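Local coordinates for protein aminomethyltransferase (Bartonella henselae, PDB 3GIR) that belongs to the aminomethyltransferase (glycine cleavage T-protein) family and pairs a folate-binding domain with a C-terminal beta-barrel domain, at residues A[118-129]-A[263-273]; A[321-330]-A[365-373]. All blocks are in the same frame, centred on the assembly; numbering follows the deposited sequence.

How the interactions relate
Interaction 1 belongs to the folate-binding domain and is the more deeply placed, with ten of its seventeen touching residues buried; interaction 2 lies farther from the centre of the chain, in the C-terminal barrel domain, where both its strands stand at the margins of one antiparallel sheet. The first joins a beta hairpin to a long irregular loop, so its contacts are varied: a histidine, turn carbonyls and a proline over a tyrosine ring. The second is strand against strand, with a reciprocal pair of backbone bonds and one threonine hydroxyl. Their centres are 24 Å apart, and the two share no element. Residues 263-273 nevertheless also touch strand 349-356 of the barrel sheet, through D266, I267 and T271.

Interaction 1. Residues A[118-129]-A[263-273]; sequences YLLNERAGILDD and HGNDITPDTTP
The hairpin joining strands 114-120 and 126-136 is gripped along its second arm by the irregular loop 263-273, with I126 held at both its backbone N and its carbonyl O. The imidazole of H263 supplies NE2 to I126 O at 2.8 Å, in a nearly straight bond (176°) that lies in the ring plane but meets the carbonyl from above its own plane. CG of H263 stands anti to the backbone N (chi1 -166°), which carries the ring across to the hairpin. There D128 CA packs over one ring face, while I267 O sits over the opposite one. I126 N donates to T271 O at 3.1 Å and more weakly to T268 O.

Each segment contributes a type I turn. In the hairpin, N121 to A124, N121 OD1 forms an Asx turn with R123 N and is reached from its other face by G125 N; in the loop, T268 to T271, T268 OG1 accepts from D270 N in an ST turn. The two meet where G125 packs its CA against P269 O at 3.2 Å, backbone on backbone.

At the far end P273 lays its CG over the face of the Y118 ring, 3.9 Å from the centroid, a CH-pi contact; the same atom meets L120 CD2 at 3.9 Å. The Y118 hydroxyl bonds to L278 O, and F298 of helix 295-304 also packs on P273. A124 O, close to T272 CA, is buried without a hydrogen-bond partner. Toward the other end, I267 CD1 comes within 3.4 Å of D129 OD2, a carboxylate oxygen bonded to Y116 OH. A water accepts from H263 N and lies within hydrogen-bonding distance of D129 OD1, though it has other acceptors in reach.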
# COMPACT_ATOMS: atom_id res chain seq x y z
N TYR A 118 -2.27 -5.56 -9.43
CA TYR A 118 -0.88 -5.21 -9.76
C TYR A 118 -0.64 -5.20 -11.24
O TYR A 118 -1.23 -5.99 -11.98
CB TYR A 118 0.12 -6.18 -9.06
CG TYR A 118 -0.40 -7.51 -8.67
CD1 TYR A 118 -0.73 -8.44 -9.64
CD2 TYR A 118 -0.49 -7.91 -7.34
CE1 TYR A 118 -1.18 -9.70 -9.27
CE2 TYR A 118 -0.98 -9.15 -7.00
CZ TYR A 118 -1.30 -10.03 -7.97
OH TYR A 118 -1.73 -11.31 -7.68
N LEU A 119 0.24 -4.32 -11.65
CA LEU A 119 0.71 -4.24 -13.01
C LEU A 119 1.88 -5.24 -13.13
O LEU A 119 2.88 -5.09 -12.47
CB LEU A 119 1.19 -2.80 -13.26
CG LEU A 119 1.49 -2.46 -14.67
CD1 LEU A 119 0.20 -2.39 -15.59
CD2 LEU A 119 2.36 -1.12 -14.74
N LEU A 120 1.77 -6.23 -14.01
CA LEU A 120 2.83 -7.24 -14.15
C LEU A 120 3.60 -7.01 -15.40
O LEU A 120 3.02 -6.55 -16.44
CB LEU A 120 2.16 -8.59 -14.24
CG LEU A 120 1.35 -9.02 -13.09
CD1 LEU A 120 0.82 -10.42 -13.44
CD2 LEU A 120 2.09 -9.05 -11.75
N ASN A 121 4.89 -7.33 -15.35
CA ASN A 121 5.68 -7.44 -16.58
C ASN A 121 5.49 -8.80 -17.24
O ASN A 121 4.73 -9.64 -16.75
CB ASN A 121 7.12 -7.10 -16.34
CG ASN A 121 7.86 -8.09 -15.44
OD1 ASN A 121 7.53 -9.23 -15.36
ND2 ASN A 121 8.88 -7.58 -14.76
N GLU A 122 6.22 -9.03 -18.36
CA GLU A 122 6.05 -10.21 -19.19
C GLU A 122 6.43 -11.49 -18.44
O GLU A 122 5.89 -12.56 -18.74
CB GLU A 122 6.87 -10.14 -20.53
N ARG A 123 7.26 -11.34 -17.40
CA ARG A 123 7.73 -12.44 -16.56
C ARG A 123 6.95 -12.55 -15.26
O ARG A 123 7.32 -13.27 -14.32
CB ARG A 123 9.20 -12.23 -16.27
CG ARG A 123 10.06 -12.24 -17.57
CD ARG A 123 11.53 -11.90 -17.40
NE ARG A 123 11.82 -10.75 -16.52
CZ ARG A 123 11.40 -9.48 -16.68
NH1 ARG A 123 10.58 -9.10 -17.70
NH2 ARG A 123 11.80 -8.57 -15.80
N ALA A 124 5.86 -11.80 -15.21
CA ALA A 124 4.95 -11.75 -14.06
C ALA A 124 5.57 -11.16 -12.82
O ALA A 124 5.04 -11.33 -11.71
CB ALA A 124 4.21 -13.17 -13.76
N GLY A 125 6.68 -10.39 -12.97
CA GLY A 125 7.17 -9.57 -11.88
C GLY A 125 6.25 -8.38 -11.68
O GLY A 125 5.53 -7.94 -12.58
N ILE A 126 6.23 -7.87 -10.45
CA ILE A 126 5.30 -6.81 -10.08
C ILE A 126 5.91 -5.45 -10.34
O ILE A 126 6.80 -4.97 -9.60
CB ILE A 126 4.84 -6.95 -8.62
CG1 ILE A 126 4.04 -8.24 -8.40
CG2 ILE A 126 3.89 -5.73 -8.19
CD1 ILE A 126 3.87 -8.61 -6.92
N LEU A 127 5.47 -4.77 -11.41
CA LEU A 127 5.93 -3.41 -11.69
C LEU A 127 5.43 -2.41 -10.62
O LEU A 127 6.13 -1.46 -10.29
CB LEU A 127 5.40 -2.94 -13.06
CG LEU A 127 5.98 -3.79 -14.22
CD1 LEU A 127 5.24 -3.58 -15.58
CD2 LEU A 127 7.49 -3.39 -14.37
N ASP A 128 4.21 -2.61 -10.14
CA ASP A 128 3.59 -1.79 -9.09
C ASP A 128 2.37 -2.50 -8.60
O ASP A 128 1.71 -3.22 -9.35
CB ASP A 128 3.20 -0.38 -9.57
CG ASP A 128 3.15 0.66 -8.41
OD1 ASP A 128 3.58 0.27 -7.30
OD2 ASP A 128 2.54 1.75 -8.63
N ASP A 129 2.05 -2.30 -7.34
CA ASP A 129 0.73 -2.72 -6.85
C ASP A 129 -0.19 -1.51 -6.85
O ASP A 129 0.30 -0.36 -6.79
CB ASP A 129 0.76 -3.50 -5.54
CG ASP A 129 1.34 -2.83 -4.39
OD1 ASP A 129 2.04 -1.77 -4.47
OD2 ASP A 129 1.11 -3.45 -3.28
N HIS A 263 5.83 -1.60 -2.06
CA HIS A 263 6.55 -1.83 -3.27
C HIS A 263 7.87 -1.08 -3.24
O HIS A 263 7.99 0.04 -2.75
CB HIS A 263 5.72 -1.42 -4.50
CG HIS A 263 6.27 -1.94 -5.78
ND1 HIS A 263 7.32 -1.33 -6.41
CD2 HIS A 263 5.98 -3.05 -6.51
CE1 HIS A 263 7.64 -2.01 -7.49
NE2 HIS A 263 6.84 -3.06 -7.58
N GLY A 264 8.91 -1.79 -3.69
CA GLY A 264 10.30 -1.30 -3.58
C GLY A 264 11.05 -1.90 -2.40
O GLY A 264 12.28 -1.86 -2.35
N ASN A 265 10.30 -2.47 -1.46
CA ASN A 265 10.84 -3.20 -0.31
C ASN A 265 10.45 -4.66 -0.43
O ASN A 265 11.26 -5.52 -0.82
CB ASN A 265 10.31 -2.68 1.01
CG ASN A 265 11.04 -1.44 1.52
OD1 ASN A 265 11.41 -0.55 0.74
ND2 ASN A 265 11.20 -1.34 2.83
N ASP A 266 9.19 -4.93 -0.17
CA ASP A 266 8.71 -6.30 -0.10
C ASP A 266 8.29 -6.93 -1.39
O ASP A 266 8.12 -8.14 -1.44
CB ASP A 266 7.53 -6.35 0.85
CG ASP A 266 7.78 -5.55 2.10
OD1 ASP A 266 8.76 -5.83 2.86
OD2 ASP A 266 7.02 -4.58 2.29
N ILE A 267 7.98 -6.12 -2.39
CA ILE A 267 7.66 -6.57 -3.73
C ILE A 267 8.41 -5.67 -4.67
O ILE A 267 8.53 -4.46 -4.41
CB ILE A 267 6.17 -6.62 -3.99
CG1 ILE A 267 5.46 -5.32 -3.59
CG2 ILE A 267 5.55 -7.81 -3.21
CD1 ILE A 267 3.92 -5.33 -3.88
N THR A 268 8.85 -6.24 -5.79
CA THR A 268 9.64 -5.53 -6.76
C THR A 268 9.37 -6.20 -8.12
O THR A 268 8.70 -7.25 -8.19
CB THR A 268 11.14 -5.62 -6.45
OG1 THR A 268 11.56 -6.93 -6.78
CG2 THR A 268 11.47 -5.34 -4.99
N PRO A 269 9.88 -5.61 -9.21
CA PRO A 269 9.72 -6.29 -10.50
C PRO A 269 10.42 -7.63 -10.61
O PRO A 269 10.15 -8.35 -11.57
CB PRO A 269 10.34 -5.27 -11.47
CG PRO A 269 10.21 -4.04 -10.81
CD PRO A 269 10.48 -4.32 -9.36
N ASP A 270 11.22 -7.98 -9.61
CA ASP A 270 11.83 -9.31 -9.50
C ASP A 270 11.04 -10.36 -8.69
O ASP A 270 11.47 -11.52 -8.56
CB ASP A 270 13.29 -9.15 -9.01
CG ASP A 270 14.17 -8.47 -10.07
OD1 ASP A 270 14.04 -8.80 -11.27
OD2 ASP A 270 14.97 -7.59 -9.70
N THR A 271 9.89 -9.98 -8.11
CA THR A 271 9.08 -10.86 -7.34
C THR A 271 7.76 -11.00 -8.05
O THR A 271 7.06 -10.02 -8.32
CB THR A 271 8.80 -10.25 -5.89
OG1 THR A 271 8.11 -8.99 -5.98
CG2 THR A 271 10.10 -10.04 -5.07
N THR A 272 7.39 -12.21 -8.38
CA THR A 272 6.07 -12.51 -8.87
C THR A 272 5.06 -12.54 -7.73
O THR A 272 5.47 -12.60 -6.58
CB THR A 272 6.03 -13.86 -9.57
OG1 THR A 272 6.15 -14.92 -8.60
CG2 THR A 272 7.08 -13.95 -10.64
N PRO A 273 3.74 -12.52 -8.04
CA PRO A 273 2.79 -12.63 -6.96
C PRO A 273 2.88 -13.98 -6.24
O PRO A 273 2.49 -14.07 -5.10
CB PRO A 273 1.41 -12.47 -7.64
CG PRO A 273 1.74 -11.65 -8.83
CD PRO A 273 3.08 -12.18 -9.31
O HOH W 1 10.72 -9.95 -13.40
O HOH W 2 3.07 -0.82 -2.09

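Interaction 2. Residues A[321-330]-A[365-373]; sequences IRAGAVLFDN and TEVFTELRG
Strands 326-328 and 366-371, the outermost strands of the six-stranded antiparallel sheet in the barrel domain, meet through a single bridge, consistent with closure of a barrel. F328 and F368 form the antiparallel hydrogen-bonded pair: F328 N donates to F368 O at 2.7 Å, and F368 N returns a bond to F328 O at 3.0 Å in the carbonyl plane. The N-to-C directions of the two short strands make an angle of 131°, antiparallel but splayed, and no second bridge follows.

A third hydrogen bond comes from a side chain. T369 turns OG1 anti to its own backbone N (chi1 -163°) and donates to V326 O at 2.8 Å, tilted 25° from that carbonyl plane.

Apolar contacts flank these bonds. The T369 methyl CG2 meets I321 CD1 tip to tip at 3.9 Å. The side chains of L327 and V367 cross obliquely, CD2 to CG2 at 4.1 Å, and L313 of strand 309-315 touches both.

The two phenylalanine rings take a different kind of contact: each sets an edge near the other's carbonyl oxygen, F328 CD2 to F368 O and F368 CD2 to F328 O, while F368 CE2 packs on N330 CA at 3.7 Å. K375 makes a cation-pi contact with F368.

The threonine hydroxyl thus engages a strand carbonyl where the splayed backbones form no further bridge, and side-chain packing supplements the single bridge.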
# COMPACT_ATOMS: atom_id res chain seq x y z
N ILE A 321 15.45 -5.23 13.65
CA ILE A 321 16.27 -5.61 12.56
C ILE A 321 15.64 -4.91 11.37
O ILE A 321 14.45 -5.04 11.15
CB ILE A 321 16.24 -7.18 12.37
CG1 ILE A 321 16.83 -7.84 13.64
CG2 ILE A 321 16.96 -7.59 11.16
CD1 ILE A 321 16.79 -9.33 13.64
N ARG A 322 16.47 -4.21 10.60
CA ARG A 322 16.04 -3.36 9.50
C ARG A 322 16.12 -3.97 8.12
O ARG A 322 16.83 -4.94 7.86
CB ARG A 322 16.93 -2.08 9.51
CG ARG A 322 17.02 -1.37 10.88
CD ARG A 322 15.67 -0.94 11.36
NE ARG A 322 15.10 0.08 10.48
CZ ARG A 322 15.30 1.39 10.58
NH1 ARG A 322 16.05 1.88 11.56
NH2 ARG A 322 14.72 2.22 9.68
N ALA A 323 15.41 -3.35 7.18
CA ALA A 323 15.49 -3.69 5.79
C ALA A 323 16.94 -3.82 5.34
O ALA A 323 17.79 -2.95 5.67
CB ALA A 323 14.77 -2.58 5.02
N GLY A 324 17.22 -4.86 4.58
CA GLY A 324 18.54 -5.17 4.04
C GLY A 324 19.37 -6.16 4.86
O GLY A 324 20.36 -6.71 4.35
N ALA A 325 18.95 -6.42 6.10
CA ALA A 325 19.61 -7.46 6.89
C ALA A 325 19.62 -8.83 6.17
O ALA A 325 18.55 -9.33 5.76
CB ALA A 325 18.91 -7.58 8.22
N VAL A 326 20.79 -9.45 6.07
CA VAL A 326 20.91 -10.68 5.35
C VAL A 326 20.46 -11.85 6.27
O VAL A 326 20.78 -11.86 7.44
CB VAL A 326 22.37 -10.92 4.87
CG1 VAL A 326 22.45 -12.24 4.19
CG2 VAL A 326 22.79 -9.75 3.95
N LEU A 327 19.72 -12.81 5.72
CA LEU A 327 19.25 -13.99 6.49
C LEU A 327 20.02 -15.23 6.11
O LEU A 327 20.29 -15.47 4.94
CB LEU A 327 17.79 -14.24 6.22
CG LEU A 327 16.83 -13.17 6.67
CD1 LEU A 327 15.36 -13.44 6.25
CD2 LEU A 327 16.94 -12.85 8.18
N PHE A 328 20.41 -15.94 7.14
CA PHE A 328 21.19 -17.17 7.04
C PHE A 328 20.46 -18.37 7.66
O PHE A 328 19.61 -18.21 8.55
CB PHE A 328 22.51 -17.00 7.84
CG PHE A 328 23.36 -15.86 7.33
CD1 PHE A 328 24.26 -16.05 6.30
CD2 PHE A 328 23.21 -14.62 7.87
CE1 PHE A 328 25.04 -14.96 5.80
CE2 PHE A 328 23.96 -13.54 7.38
CZ PHE A 328 24.89 -13.72 6.35
N ASP A 329 20.84 -19.57 7.21
CA ASP A 329 20.37 -20.79 7.86
C ASP A 329 21.21 -21.09 9.11
O ASP A 329 22.13 -20.32 9.44
CB ASP A 329 20.25 -21.94 6.85
CG ASP A 329 21.59 -22.45 6.36
OD1 ASP A 329 22.62 -22.06 6.88
OD2 ASP A 329 21.56 -23.23 5.40
N ASN A 330 20.94 -22.20 9.79
CA ASN A 330 21.64 -22.52 11.02
C ASN A 330 23.10 -22.94 10.76
O ASN A 330 23.82 -23.19 11.70
CB ASN A 330 20.90 -23.58 11.80
CG ASN A 330 20.82 -24.92 11.09
OD1 ASN A 330 21.17 -25.06 9.89
ND2 ASN A 330 20.41 -25.96 11.87
N THR A 365 9.86 -21.31 12.08
CA THR A 365 11.22 -21.67 11.59
C THR A 365 12.22 -20.58 12.05
O THR A 365 11.97 -19.40 11.83
CB THR A 365 11.28 -21.83 10.13
OG1 THR A 365 10.39 -22.91 9.72
CG2 THR A 365 12.68 -22.15 9.65
N GLU A 366 13.30 -21.01 12.67
CA GLU A 366 14.45 -20.12 12.99
C GLU A 366 15.31 -19.82 11.76
O GLU A 366 15.80 -20.73 11.07
CB GLU A 366 15.35 -20.75 14.06
CG GLU A 366 14.69 -21.01 15.35
CD GLU A 366 15.64 -21.61 16.42
OE1 GLU A 366 16.62 -22.35 16.10
OE2 GLU A 366 15.37 -21.31 17.58
N VAL A 367 15.57 -18.51 11.59
CA VAL A 367 16.58 -18.00 10.65
C VAL A 367 17.42 -17.02 11.42
O VAL A 367 17.09 -16.65 12.53
CB VAL A 367 15.98 -17.39 9.37
CG1 VAL A 367 15.13 -18.44 8.58
CG2 VAL A 367 15.09 -16.18 9.65
N PHE A 368 18.52 -16.61 10.82
CA PHE A 368 19.48 -15.81 11.57
C PHE A 368 20.02 -14.65 10.75
O PHE A 368 20.06 -14.67 9.54
CB PHE A 368 20.68 -16.72 11.99
CG PHE A 368 20.26 -17.94 12.75
CD1 PHE A 368 20.12 -17.88 14.10
CD2 PHE A 368 19.87 -19.10 12.06
CE1 PHE A 368 19.64 -18.97 14.82
CE2 PHE A 368 19.33 -20.19 12.77
CZ PHE A 368 19.25 -20.11 14.12
N THR A 369 20.41 -13.63 11.49
CA THR A 369 21.22 -12.50 10.90
C THR A 369 22.39 -12.19 11.81
O THR A 369 22.58 -12.79 12.85
CB THR A 369 20.30 -11.28 10.66
OG1 THR A 369 20.94 -10.38 9.76
CG2 THR A 369 19.99 -10.58 11.90
N GLU A 370 23.26 -11.29 11.38
CA GLU A 370 24.42 -10.99 12.15
C GLU A 370 24.35 -9.54 12.65
O GLU A 370 24.06 -8.64 11.87
CB GLU A 370 25.64 -11.13 11.28
CG GLU A 370 26.06 -12.51 10.97
CD GLU A 370 26.67 -13.33 12.15
OE1 GLU A 370 27.64 -12.85 12.85
OE2 GLU A 370 26.16 -14.48 12.34
N LEU A 371 24.67 -9.34 13.91
CA LEU A 371 24.74 -7.98 14.47
C LEU A 371 25.96 -7.87 15.36
O LEU A 371 26.12 -8.68 16.25
CB LEU A 371 23.50 -7.69 15.28
CG LEU A 371 23.43 -6.38 16.07
CD1 LEU A 371 23.44 -5.17 15.13
CD2 LEU A 371 22.18 -6.32 17.02
N ARG A 372 26.86 -6.92 15.05
CA ARG A 372 28.13 -6.74 15.80
C ARG A 372 28.87 -8.04 15.94
O ARG A 372 29.39 -8.40 17.00
CB ARG A 372 27.92 -6.07 17.14
CG ARG A 372 27.19 -4.79 17.08
CD ARG A 372 27.01 -4.17 18.41
NE ARG A 372 26.13 -4.92 19.27
CZ ARG A 372 24.82 -4.73 19.32
NH1 ARG A 372 24.24 -3.78 18.60
NH2 ARG A 372 24.09 -5.47 20.15
N GLY A 373 28.86 -8.81 14.87
CA GLY A 373 29.54 -10.07 14.80
C GLY A 373 28.93 -11.19 15.61
O GLY A 373 29.59 -12.20 15.82